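Local coordinates for protein piwi (Drosophila melanogaster, PDB 6KR6), which binds piwi-interacting RNAs of 24 to 30 nucleotides and, in complex with them, represses transposable elements, at residues A[593-598]-A[610-615]; A[581-586]-A[786-791]; A[575-580]-A[648-653]. One frame throughout, in Å; residues are numbered along the deposited sequence. Where two conformers were deposited one is given.

Interaction 1: A[593-598]-A[610-615]; sequences YGALIA and STVTEC. With HG (mercury (II) ion), chain I.
The ring of Tyr593 meets the aliphatic part of Glu614, its CE1 3.8 Å from Glu614 CG. These residues form a non-hydrogen-bonded pair on neighbouring antiparallel strands of the RNase H-like sheet of the Piwi domain, 592-599 and 608-614, joined through helix 601-605. With CG anti to the carbonyl carbon (chi1 -66°), the Tyr593 side chain stays beside its own backbone N and its ring slants across the glutamate stem, ring and carboxylate planes 68° apart. A serine here would probably leave the Glu614 methylenes and the adjoining Val791 of helix 779-795 without the ring that packs on them, opening a gap at this end of the strands. Further along the same face Ala595 CB meets Val612 CG1 at 3.7 Å, a small methyl against one valine branch. The hydrogen-bonded pairs Gly594-Thr613 and Leu596-Thr611 alternate with these, each linked by two N-H...O bonds, Gly594 N to Thr613 O measuring 2.9 Å. On the other face Leu596 and Thr613 turn to Met628 of helix 625-640, which backs the sheet; there, in the modelled conformer, Cys615 SG binds a mercury ion at 2.8 Å, beside Gly594, whose lack of a side chain accommodates the metal. At the far end of the Tyr593 face, the chain of Ile597 reaches over the neighbouring strand, bringing its terminal CD1 to 3.5 Å from Ser610 CB.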
ATOM      1  N   TYR A 593      -9.568  -0.314 -13.117  1.00 98.58           N
ATOM      2  CA  TYR A 593      -9.789   1.045 -13.592  1.00 83.34           C
ATOM      3  C   TYR A 593      -8.653   1.946 -13.131  1.00 76.75           C
ATOM      4  O   TYR A 593      -8.295   1.944 -11.948  1.00 75.86           O
ATOM      5  CB  TYR A 593     -11.133   1.584 -13.100  1.00 78.04           C
ATOM      6  CG  TYR A 593     -12.316   0.852 -13.683  1.00 79.10           C
ATOM      7  CD1 TYR A 593     -12.791   1.160 -14.951  1.00 77.87           C
ATOM      8  CD2 TYR A 593     -12.953  -0.154 -12.971  1.00 76.17           C
ATOM      9  CE1 TYR A 593     -13.871   0.492 -15.491  1.00 85.71           C
ATOM     10  CE2 TYR A 593     -14.035  -0.828 -13.502  1.00 79.38           C
ATOM     11  CZ  TYR A 593     -14.490  -0.501 -14.762  1.00 83.82           C
ATOM     12  OH  TYR A 593     -15.566  -1.167 -15.302  1.00 88.11           O
ATOM     13  N   GLY A 594      -8.088   2.698 -14.071  1.00 73.29           N
ATOM     14  CA  GLY A 594      -7.060   3.675 -13.782  1.00 71.71           C
ATOM     15  C   GLY A 594      -7.581   5.089 -13.901  1.00 82.24           C
ATOM     16  O   GLY A 594      -8.151   5.473 -14.931  1.00 75.45           O
ATOM     17  N   ALA A 595      -7.399   5.866 -12.836  1.00 77.30           N
ATOM     18  CA  ALA A 595      -7.865   7.242 -12.753  1.00 68.29           C
ATOM     19  C   ALA A 595      -6.675   8.188 -12.705  1.00 69.32           C
ATOM     20  O   ALA A 595      -5.690   7.936 -11.993  1.00 69.28           O
ATOM     21  CB  ALA A 595      -8.750   7.448 -11.523  1.00 69.39           C
ATOM     22  N   LEU A 596      -6.785   9.280 -13.463  1.00 71.83           N
ATOM     23  CA  LEU A 596      -5.733  10.276 -13.608  1.00 78.73           C
ATOM     24  C   LEU A 596      -6.310  11.665 -13.369  1.00 72.11           C
ATOM     25  O   LEU A 596      -7.301  12.052 -14.002  1.00 68.08           O
ATOM     26  CB  LEU A 596      -5.089  10.204 -14.996  1.00 67.83           C
ATOM     27  CG  LEU A 596      -3.897  11.133 -15.228  1.00 64.41           C
ATOM     28  CD1 LEU A 596      -2.680  10.333 -15.665  1.00 75.93           C
ATOM     29  CD2 LEU A 596      -4.231  12.210 -16.250  1.00 68.96           C
ATOM     30  N   ILE A 597      -5.682  12.404 -12.457  1.00 61.26           N
ATOM     31  CA  ILE A 597      -6.072  13.759 -12.093  1.00 63.39           C
ATOM     32  C   ILE A 597      -4.919  14.688 -12.440  1.00 68.96           C
ATOM     33  O   ILE A 597      -3.752  14.320 -12.281  1.00 68.61           O
ATOM     34  CB  ILE A 597      -6.421  13.867 -10.595  1.00 67.51           C
ATOM     35  CG1 ILE A 597      -7.199  12.632 -10.130  1.00 69.88           C
ATOM     36  CG2 ILE A 597      -7.199  15.146 -10.315  1.00 62.90           C
ATOM     37  CD1 ILE A 597      -8.525  12.424 -10.825  1.00 68.14           C
ATOM     38  N   ALA A 598      -5.243  15.892 -12.906  1.00 64.81           N
ATOM     39  CA  ALA A 598      -4.225  16.821 -13.386  1.00 61.88           C
ATOM     40  C   ALA A 598      -4.616  18.246 -13.030  1.00 66.38           C
ATOM     41  O   ALA A 598      -5.703  18.700 -13.393  1.00 72.55           O
ATOM     42  CB  ALA A 598      -4.035  16.681 -14.897  1.00 67.31           C
ATOM     43  N   SER A 610     -10.031  15.376 -14.609  1.00 73.59           N
ATOM     44  CA  SER A 610     -10.073  14.002 -14.124  1.00 75.32           C
ATOM     45  C   SER A 610     -10.602  13.068 -15.199  1.00 75.61           C
ATOM     46  O   SER A 610     -11.685  13.298 -15.748  1.00 79.38           O
ATOM     47  CB  SER A 610     -10.942  13.901 -12.868  1.00 68.90           C
ATOM     48  OG  SER A 610     -12.186  14.551 -13.053  1.00 73.83           O
ATOM     49  N   THR A 611      -9.846  12.008 -15.485  1.00 77.95           N
ATOM     50  CA  THR A 611     -10.268  10.974 -16.422  1.00 72.10           C
ATOM     51  C   THR A 611     -10.114   9.604 -15.777  1.00 73.18           C
ATOM     52  O   THR A 611      -9.323   9.415 -14.850  1.00 75.82           O
ATOM     53  CB  THR A 611      -9.460  11.011 -17.729  1.00 82.30           C
ATOM     54  OG1 THR A 611      -9.125  12.364 -18.048  1.00 96.07           O
ATOM     55  CG2 THR A 611     -10.269  10.418 -18.874  1.00 87.89           C
ATOM     56  N   VAL A 612     -10.896   8.646 -16.274  1.00 71.94           N
ATOM     57  CA  VAL A 612     -10.766   7.246 -15.897  1.00 79.77           C
ATOM     58  C   VAL A 612     -10.780   6.414 -17.168  1.00 82.98           C
ATOM     59  O   VAL A 612     -11.360   6.806 -18.187  1.00 81.40           O
ATOM     60  CB  VAL A 612     -11.884   6.769 -14.943  1.00 76.39           C
ATOM     61  CG1 VAL A 612     -11.297   5.970 -13.789  1.00 66.08           C
ATOM     62  CG2 VAL A 612     -12.713   7.944 -14.439  1.00 82.76           C
ATOM     63  N   THR A 613     -10.131   5.256 -17.105  1.00 78.59           N
ATOM     64  CA  THR A 613     -10.195   4.313 -18.212  1.00 88.07           C
ATOM     65  C   THR A 613     -10.000   2.901 -17.681  1.00 94.93           C
ATOM     66  O   THR A 613      -9.421   2.688 -16.614  1.00 93.48           O
ATOM     67  CB  THR A 613      -9.161   4.640 -19.306  1.00 86.11           C
ATOM     68  OG1 THR A 613      -9.477   3.924 -20.508  1.00101.66           O
ATOM     69  CG2 THR A 613      -7.759   4.260 -18.856  1.00 91.95           C
ATOM     70  N   GLU A 614     -10.494   1.932 -18.442  1.00101.00           N
ATOM     71  CA  GLU A 614     -10.290   0.534 -18.091  1.00102.76           C
ATOM     72  C   GLU A 614      -8.918   0.045 -18.580  1.00106.87           C
ATOM     73  O   GLU A 614      -8.292   0.636 -19.466  1.00102.28           O
ATOM     74  CB  GLU A 614     -11.403  -0.341 -18.672  1.00 97.62           C
ATOM     75  CG  GLU A 614     -11.720  -1.566 -17.817  1.00112.26           C
ATOM     76  CD  GLU A 614     -12.552  -2.595 -18.546  1.00125.46           C
ATOM     77  OE1 GLU A 614     -12.054  -3.726 -18.730  1.00130.11           O
ATOM     78  OE2 GLU A 614     -13.694  -2.275 -18.943  1.00127.91           O
ATOM     79  N   CYS A 615      -8.442  -1.029 -17.961  0.57110.43           N
ATOM     80  CA  CYS A 615      -7.146  -1.597 -18.308  0.57117.27           C
ATOM     81  C   CYS A 615      -7.239  -2.532 -19.514  0.57120.96           C
ATOM     82  O   CYS A 615      -6.347  -2.557 -20.360  0.57123.43           O
ATOM     83  CB  CYS A 615      -6.538  -2.332 -17.117  0.57117.61           C
ATOM     84  SG  CYS A 615      -5.990  -1.269 -15.739  0.57110.89           S
TER
HETATM   85 HG    HG I 907      -4.972   1.231 -16.366  0.56127.16          HG

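Interaction 2: A[581-586]-A[786-791]; sequences DIAKST and KLATLV. With ZN (zinc ion), chain N.
Ala583 CB overlaps the methyl of Ala788, the two CB atoms 3.8 Å apart, and it also lies 3.6 Å from the carbonyl oxygen of Ala788. This is helix-on-sheet packing in the RNase H-like Piwi domain: helix 779-795 runs alongside strand 575-584, the short axes 7.1 Å apart and inclined by only 21°. Alanine on both sides of the meeting point goes with this close approach. No hydrogen bond joins the two segments, so their fit rests on methyl groups against backbone: Ala788 CB sits over the strand at 4.2 Å from Asp581 O, and Ala583 CB over the helix at 4.0 Å from Thr789 N. Thr789 points away from the strand, and its OG1 hydrogen-bonds to Lys785 O in its own helix. Around the meeting point, Leu787 and Val791 carry the same helix on to strands 592-599 and 608-614, while Lys786 packs against a phosphate of the bound RNA. The strand also brings Asp581, probably an active-site residue, to the metal. Its carboxylate carbon CG is anti to the backbone N (chi1 -160°), which swings the group off the strand to the zinc ion, where Asp652 OD1, from the adjacent strand 646-652, is a further ligand atom. The backbone N of the neighbouring Ile582 is modelled close to Asp581 OD1, but that spacing is too short to be trusted. Asp581 grips the zinc ion in bidentate fashion, its OD1 and OD2 each 2.0 Å from the metal.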
ATOM      1  N   ASP A 581      -3.996   6.534  -9.955  1.00 67.29           N
ATOM      2  CA  ASP A 581      -4.102   5.302  -9.179  1.00 70.38           C
ATOM      3  C   ASP A 581      -5.019   4.320  -9.896  1.00 80.81           C
ATOM      4  O   ASP A 581      -5.635   4.637 -10.915  1.00 80.45           O
ATOM      5  CB  ASP A 581      -4.586   5.552  -7.740  1.00 71.87           C
ATOM      6  CG  ASP A 581      -4.240   4.396  -6.796  1.00 95.11           C
ATOM      7  OD1 ASP A 581      -3.725   3.365  -7.277  1.00104.13           O
ATOM      8  OD2 ASP A 581      -4.470   4.508  -5.573  1.00 87.83           O
ATOM      9  N   ILE A 582      -5.082   3.105  -9.350  1.00 80.61           N
ATOM     10  CA  ILE A 582      -5.785   1.992  -9.967  1.00 80.11           C
ATOM     11  C   ILE A 582      -6.662   1.313  -8.924  1.00 80.20           C
ATOM     12  O   ILE A 582      -6.430   1.413  -7.718  1.00 76.46           O
ATOM     13  CB  ILE A 582      -4.807   0.979 -10.601  1.00 86.61           C
ATOM     14  CG1 ILE A 582      -3.477   0.956  -9.838  1.00 96.08           C
ATOM     15  CG2 ILE A 582      -4.564   1.323 -12.061  1.00 85.16           C
ATOM     16  CD1 ILE A 582      -3.523   0.250  -8.495  1.00103.24           C
ATOM     17  N   ALA A 583      -7.688   0.617  -9.409  1.00 80.94           N
ATOM     18  CA  ALA A 583      -8.607  -0.072  -8.513  1.00 78.73           C
ATOM     19  C   ALA A 583      -9.182  -1.309  -9.187  1.00 94.72           C
ATOM     20  O   ALA A 583      -9.532  -1.276 -10.370  1.00 95.84           O
ATOM     21  CB  ALA A 583      -9.744   0.851  -8.065  1.00 77.53           C
ATOM     22  N   LYS A 584      -9.279  -2.395  -8.419  1.00 96.31           N
ATOM     23  CA  LYS A 584      -9.952  -3.599  -8.883  1.00100.97           C
ATOM     24  C   LYS A 584     -11.464  -3.387  -8.888  1.00 96.39           C
ATOM     25  O   LYS A 584     -11.999  -2.511  -8.204  1.00102.51           O
ATOM     26  CB  LYS A 584      -9.599  -4.796  -7.998  1.00104.96           C
ATOM     27  CG  LYS A 584      -8.141  -5.230  -8.054  1.00115.87           C
ATOM     28  CD  LYS A 584      -7.851  -6.303  -7.011  1.00117.94           C
ATOM     29  CE  LYS A 584      -6.373  -6.667  -6.967  1.00123.31           C
ATOM     30  NZ  LYS A 584      -6.042  -7.522  -5.791  1.00102.02           N
ATOM     31  N   SER A 585     -12.155  -4.213  -9.669  1.00101.11           N
ATOM     32  CA  SER A 585     -13.597  -4.102  -9.841  1.00104.68           C
ATOM     33  C   SER A 585     -14.320  -5.155  -9.012  1.00 99.77           C
ATOM     34  O   SER A 585     -13.850  -6.290  -8.882  1.00 99.56           O
ATOM     35  CB  SER A 585     -13.982  -4.248 -11.314  1.00100.38           C
ATOM     36  OG  SER A 585     -15.389  -4.227 -11.476  1.00 96.49           O
ATOM     37  N   THR A 586     -15.470  -4.772  -8.452  1.00101.64           N
ATOM     38  CA  THR A 586     -16.263  -5.710  -7.669  1.00101.51           C
ATOM     39  C   THR A 586     -17.068  -6.651  -8.555  1.00 98.88           C
ATOM     40  O   THR A 586     -17.322  -7.796  -8.167  1.00105.54           O
ATOM     41  CB  THR A 586     -17.202  -4.956  -6.727  1.00 97.81           C
ATOM     42  OG1 THR A 586     -18.021  -4.055  -7.482  1.00101.04           O
ATOM     43  CG2 THR A 586     -16.405  -4.173  -5.696  1.00 81.75           C
ATOM     44  N   LYS A 786      -9.883   8.077  -5.047  1.00 69.22           N
ATOM     45  CA  LYS A 786     -11.321   8.246  -4.859  1.00 68.10           C
ATOM     46  C   LYS A 786     -12.081   7.936  -6.143  1.00 69.54           C
ATOM     47  O   LYS A 786     -13.057   7.175  -6.135  1.00 76.15           O
ATOM     48  CB  LYS A 786     -11.619   9.671  -4.390  1.00 62.61           C
ATOM     49  CG  LYS A 786     -13.072   9.927  -4.012  1.00 63.58           C
ATOM     50  CD  LYS A 786     -13.358   9.493  -2.582  1.00 73.32           C
ATOM     51  CE  LYS A 786     -14.819   9.705  -2.214  1.00 72.12           C
ATOM     52  NZ  LYS A 786     -15.709   8.735  -2.910  1.00 81.18           N
ATOM     53  N   LEU A 787     -11.638   8.511  -7.263  1.00 66.43           N
ATOM     54  CA  LEU A 787     -12.346   8.317  -8.525  1.00 68.72           C
ATOM     55  C   LEU A 787     -12.267   6.867  -8.991  1.00 73.47           C
ATOM     56  O   LEU A 787     -13.272   6.295  -9.438  1.00 75.88           O
ATOM     57  CB  LEU A 787     -11.788   9.267  -9.584  1.00 66.85           C
ATOM     58  CG  LEU A 787     -12.355   9.200 -11.005  1.00 64.31           C
ATOM     59  CD1 LEU A 787     -13.874   9.273 -11.010  1.00 66.34           C
ATOM     60  CD2 LEU A 787     -11.765  10.319 -11.851  1.00 62.26           C
ATOM     61  N   ALA A 788     -11.086   6.250  -8.887  1.00 75.09           N
ATOM     62  CA  ALA A 788     -10.944   4.862  -9.311  1.00 73.70           C
ATOM     63  C   ALA A 788     -11.792   3.933  -8.453  1.00 80.73           C
ATOM     64  O   ALA A 788     -12.427   3.006  -8.971  1.00 86.62           O
ATOM     65  CB  ALA A 788      -9.474   4.446  -9.266  1.00 74.64           C
ATOM     66  N   THR A 789     -11.818   4.163  -7.136  1.00 70.41           N
ATOM     67  CA  THR A 789     -12.642   3.344  -6.256  1.00 69.69           C
ATOM     68  C   THR A 789     -14.122   3.526  -6.566  1.00 71.71           C
ATOM     69  O   THR A 789     -14.883   2.552  -6.574  1.00 76.76           O
ATOM     70  CB  THR A 789     -12.350   3.687  -4.794  1.00 75.08           C
ATOM     71  OG1 THR A 789     -10.979   3.398  -4.496  1.00 75.45           O
ATOM     72  CG2 THR A 789     -13.245   2.881  -3.864  1.00 66.09           C
ATOM     73  N   LEU A 790     -14.546   4.764  -6.835  1.00 78.84           N
ATOM     74  CA  LEU A 790     -15.940   4.995  -7.199  1.00 80.45           C
ATOM     75  C   LEU A 790     -16.306   4.251  -8.477  1.00 82.36           C
ATOM     76  O   LEU A 790     -17.384   3.654  -8.568  1.00 84.27           O
ATOM     77  CB  LEU A 790     -16.205   6.489  -7.365  1.00 74.70           C
ATOM     78  CG  LEU A 790     -17.619   6.837  -7.840  1.00 75.17           C
ATOM     79  CD1 LEU A 790     -18.642   6.598  -6.737  1.00 79.69           C
ATOM     80  CD2 LEU A 790     -17.689   8.268  -8.346  1.00 76.92           C
ATOM     81  N   VAL A 791     -15.418   4.273  -9.474  1.00 84.37           N
ATOM     82  CA  VAL A 791     -15.731   3.611 -10.738  1.00 89.27           C
ATOM     83  C   VAL A 791     -15.760   2.096 -10.565  1.00 89.87           C
ATOM     84  O   VAL A 791     -16.668   1.419 -11.061  1.00 86.46           O
ATOM     85  CB  VAL A 791     -14.738   4.036 -11.833  1.00 84.26           C
ATOM     86  CG1 VAL A 791     -14.978   3.237 -13.104  1.00 76.62           C
ATOM     87  CG2 VAL A 791     -14.868   5.524 -12.115  1.00 86.53           C
TER
HETATM   88 ZN    ZN N 912      -3.366   2.793  -5.381  0.79112.63          ZN

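Interaction 3: A[575-580]-A[648-653]; sequences LMTIGF and VFYRDG. With ZN (zinc ion), chain N; HG (mercury (II) ion), chain G.
Val648 N and O bond to Met576 O and Ile578 N, starting a parallel ladder between strands whose short axes lie 4.7 Å apart and diverge by 11°. The next rung is Tyr650 N to Ile578 O at 2.7 Å; the last two, Phe580 N to Tyr650 O and Asp652 N to Phe580 O, are weak, as the strands part toward the metal. On one face Leu575 CD1 touches Val648 CG2 at 3.6 Å, and Thr577 CG2 comes at the edge of the Tyr650 ring, 3.7 Å from CE2, while Tyr650 OH hydrogen-bonds to Thr761 OG1 of helix 754-764. On the other, Ile578 lays CG2 3.8 Å from Phe649 CE2, and Phe580 CB continues the apolar row along the same ring at CZ. These are the adjacent parallel central strands of the RNase H-like fold, the pair on which such enzymes carry catalytic aspartates; Asp652 is probably an active-site residue. Farther along, Phe580 and Arg651 lie side by side and point the same way. The phenyl ring turns an edge, not a face, to the arginine: its CE2 stands 3.6 Å above the middle of the guanidinium, planes 69° apart. Arg651 bends at chi2 (57°), which folds its head back over the phenyl edge, while NH1 is held by a salt bridge to Glu666. The carboxylate of Asp652 is divided between two metals: OD1 binds the zinc ion at 2.0 Å, and OD2 lies 2.8 Å from a mercury ion that Cys781 also binds.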
ATOM      1  N   LEU A 575       3.151  24.887 -13.738  1.00 81.45           N
ATOM      2  CA  LEU A 575       3.308  23.554 -13.171  1.00 67.65           C
ATOM      3  C   LEU A 575       1.990  22.799 -13.251  1.00 69.22           C
ATOM      4  O   LEU A 575       0.943  23.318 -12.846  1.00 76.26           O
ATOM      5  CB  LEU A 575       3.784  23.632 -11.720  1.00 71.37           C
ATOM      6  CG  LEU A 575       3.541  22.406 -10.834  1.00 58.37           C
ATOM      7  CD1 LEU A 575       4.261  21.172 -11.363  1.00 64.03           C
ATOM      8  CD2 LEU A 575       3.959  22.692  -9.400  1.00 72.22           C
ATOM      9  N   MET A 576       2.048  21.582 -13.775  1.00 67.33           N
ATOM     10  CA  MET A 576       0.916  20.669 -13.800  1.00 66.09           C
ATOM     11  C   MET A 576       1.248  19.472 -12.923  1.00 66.92           C
ATOM     12  O   MET A 576       2.228  18.764 -13.180  1.00 67.44           O
ATOM     13  CB  MET A 576       0.598  20.232 -15.229  1.00 62.62           C
ATOM     14  CG  MET A 576      -0.202  18.945 -15.343  1.00 57.84           C
ATOM     15  SD  MET A 576      -0.986  18.845 -16.964  1.00 70.43           S
ATOM     16  CE  MET A 576      -1.293  17.089 -17.099  1.00 66.17           C
ATOM     17  N   THR A 577       0.448  19.260 -11.885  1.00 69.47           N
ATOM     18  CA  THR A 577       0.626  18.136 -10.978  1.00 72.82           C
ATOM     19  C   THR A 577      -0.337  17.028 -11.372  1.00 68.36           C
ATOM     20  O   THR A 577      -1.543  17.263 -11.489  1.00 71.66           O
ATOM     21  CB  THR A 577       0.379  18.551  -9.527  1.00 71.36           C
ATOM     22  OG1 THR A 577       1.037  19.796  -9.267  1.00 81.23           O
ATOM     23  CG2 THR A 577       0.920  17.496  -8.578  1.00 73.46           C
ATOM     24  N   ILE A 578       0.196  15.828 -11.586  1.00 62.57           N
ATOM     25  CA  ILE A 578      -0.601  14.682 -12.000  1.00 69.44           C
ATOM     26  C   ILE A 578      -0.590  13.642 -10.891  1.00 64.20           C
ATOM     27  O   ILE A 578       0.459  13.345 -10.307  1.00 66.37           O
ATOM     28  CB  ILE A 578      -0.091  14.062 -13.314  1.00 71.05           C
ATOM     29  CG1 ILE A 578       0.114  15.130 -14.384  1.00 60.69           C
ATOM     30  CG2 ILE A 578      -1.072  13.018 -13.816  1.00 68.17           C
ATOM     31  CD1 ILE A 578       0.677  14.569 -15.675  1.00 65.14           C
ATOM     32  N   GLY A 579      -1.765  13.094 -10.604  1.00 65.40           N
ATOM     33  CA  GLY A 579      -1.890  11.925  -9.759  1.00 70.08           C
ATOM     34  C   GLY A 579      -2.563  10.809 -10.536  1.00 64.31           C
ATOM     35  O   GLY A 579      -3.337  11.058 -11.459  1.00 62.42           O
ATOM     36  N   PHE A 580      -2.258   9.573 -10.155  1.00 65.13           N
ATOM     37  CA  PHE A 580      -2.765   8.415 -10.879  1.00 72.14           C
ATOM     38  C   PHE A 580      -2.869   7.242  -9.918  1.00 70.31           C
ATOM     39  O   PHE A 580      -1.940   6.994  -9.144  1.00 70.52           O
ATOM     40  CB  PHE A 580      -1.848   8.067 -12.060  1.00 68.89           C
ATOM     41  CG  PHE A 580      -2.227   6.800 -12.778  1.00 68.65           C
ATOM     42  CD1 PHE A 580      -3.305   6.776 -13.646  1.00 74.88           C
ATOM     43  CD2 PHE A 580      -1.489   5.640 -12.601  1.00 69.67           C
ATOM     44  CE1 PHE A 580      -3.652   5.615 -14.309  1.00 71.28           C
ATOM     45  CE2 PHE A 580      -1.832   4.478 -13.265  1.00 75.61           C
ATOM     46  CZ  PHE A 580      -2.915   4.467 -14.120  1.00 82.60           C
ATOM     47  N   VAL A 648       4.861  17.433 -12.345  1.00 68.67           N
ATOM     48  CA  VAL A 648       5.157  16.578 -11.201  1.00 68.25           C
ATOM     49  C   VAL A 648       4.134  15.451 -11.201  1.00 67.00           C
ATOM     50  O   VAL A 648       2.941  15.678 -10.962  1.00 72.36           O
ATOM     51  CB  VAL A 648       5.133  17.355  -9.878  1.00 64.39           C
ATOM     52  CG1 VAL A 648       5.376  16.414  -8.709  1.00 68.23           C
ATOM     53  CG2 VAL A 648       6.176  18.461  -9.895  1.00 72.49           C
ATOM     54  N   PHE A 649       4.600  14.236 -11.472  1.00 63.91           N
ATOM     55  CA  PHE A 649       3.753  13.058 -11.601  1.00 65.01           C
ATOM     56  C   PHE A 649       3.864  12.235 -10.324  1.00 72.50           C
ATOM     57  O   PHE A 649       4.959  11.789  -9.967  1.00 72.64           O
ATOM     58  CB  PHE A 649       4.182  12.234 -12.816  1.00 65.73           C
ATOM     59  CG  PHE A 649       3.207  11.160 -13.215  1.00 68.31           C
ATOM     60  CD1 PHE A 649       3.125   9.976 -12.504  1.00 75.99           C
ATOM     61  CD2 PHE A 649       2.398  11.321 -14.326  1.00 72.73           C
ATOM     62  CE1 PHE A 649       2.237   8.985 -12.879  1.00 75.75           C
ATOM     63  CE2 PHE A 649       1.511  10.329 -14.707  1.00 72.75           C
ATOM     64  CZ  PHE A 649       1.432   9.162 -13.982  1.00 62.27           C
ATOM     65  N   TYR A 650       2.738  12.033  -9.642  1.00 78.34           N
ATOM     66  CA  TYR A 650       2.681  11.219  -8.431  1.00 68.27           C
ATOM     67  C   TYR A 650       2.029   9.883  -8.764  1.00 70.97           C
ATOM     68  O   TYR A 650       0.895   9.846  -9.254  1.00 75.35           O
ATOM     69  CB  TYR A 650       1.919  11.936  -7.316  1.00 54.91           C
ATOM     70  CG  TYR A 650       2.678  13.096  -6.715  1.00 59.64           C
ATOM     71  CD1 TYR A 650       3.876  12.893  -6.044  1.00 63.56           C
ATOM     72  CD2 TYR A 650       2.193  14.392  -6.810  1.00 63.87           C
ATOM     73  CE1 TYR A 650       4.575  13.951  -5.490  1.00 63.80           C
ATOM     74  CE2 TYR A 650       2.882  15.456  -6.260  1.00 65.02           C
ATOM     75  CZ  TYR A 650       4.073  15.229  -5.601  1.00 64.78           C
ATOM     76  OH  TYR A 650       4.760  16.288  -5.053  1.00 60.24           O
ATOM     77  N   ARG A 651       2.748   8.795  -8.495  1.00 70.13           N
ATOM     78  CA  ARG A 651       2.342   7.451  -8.884  1.00 75.40           C
ATOM     79  C   ARG A 651       2.065   6.613  -7.643  1.00 81.51           C
ATOM     80  O   ARG A 651       2.893   6.559  -6.728  1.00 79.70           O
ATOM     81  CB  ARG A 651       3.428   6.795  -9.743  1.00 70.34           C
ATOM     82  CG  ARG A 651       3.054   5.449 -10.336  1.00 75.80           C
ATOM     83  CD  ARG A 651       1.796   5.537 -11.182  1.00 68.41           C
ATOM     84  NE  ARG A 651       1.715   4.441 -12.144  1.00 77.01           N
ATOM     85  CZ  ARG A 651       1.328   3.205 -11.845  1.00 78.82           C
ATOM     86  NH1 ARG A 651       1.284   2.275 -12.789  1.00 75.65           N
ATOM     87  NH2 ARG A 651       0.990   2.897 -10.600  1.00 84.09           N
ATOM     88  N   ASP A 652       0.905   5.958  -7.618  1.00 83.27           N
ATOM     89  CA  ASP A 652       0.491   5.117  -6.500  1.00 85.15           C
ATOM     90  C   ASP A 652       0.768   3.663  -6.867  1.00 93.97           C
ATOM     91  O   ASP A 652       0.136   3.115  -7.776  1.00 93.07           O
ATOM     92  CB  ASP A 652      -0.986   5.344  -6.175  1.00 83.77           C
ATOM     93  CG  ASP A 652      -1.446   4.592  -4.931  1.00 92.49           C
ATOM     94  OD1 ASP A 652      -1.484   3.342  -4.956  1.00 94.60           O
ATOM     95  OD2 ASP A 652      -1.782   5.257  -3.927  1.00110.32           O
ATOM     96  N   GLY A 653       1.713   3.043  -6.165  1.00 98.38           N
ATOM     97  CA  GLY A 653       2.072   1.666  -6.441  1.00103.86           C
ATOM     98  C   GLY A 653       3.123   1.105  -5.504  1.00101.77           C
ATOM     99  O   GLY A 653       3.272   1.579  -4.373  1.00 98.58           O
TER
HETATM  100 ZN    ZN N 912      -3.366   2.793  -5.381  0.79112.63          ZN
HETATM  101 HG    HG G 905      -2.807   7.823  -3.903  0.72 71.72          HG

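In the fold
Strand 575-584 is the common element: interactions 2 and 3 both use it, and interaction 1 lies against it through strand 592-599. Probable hydrogen bonds join that neighbour to it, Ala595 N to Asp581 O and Ile597 O to Gly579 N, each 2.9 Å. The helix of interaction 2 in turn covers one face of interaction 1, where Val612 CG2 meets Leu787 CD2 at 3.6 Å. Centres of interactions 1 and 2 lie about 9 Å apart, those of 1 and 3 about 12 Å, and those of 2 and 3 about 17 Å. Despite that larger spacing, interactions 2 and 3 converge on one zinc ion, shared by the probable catalytic aspartates Asp581 and Asp652.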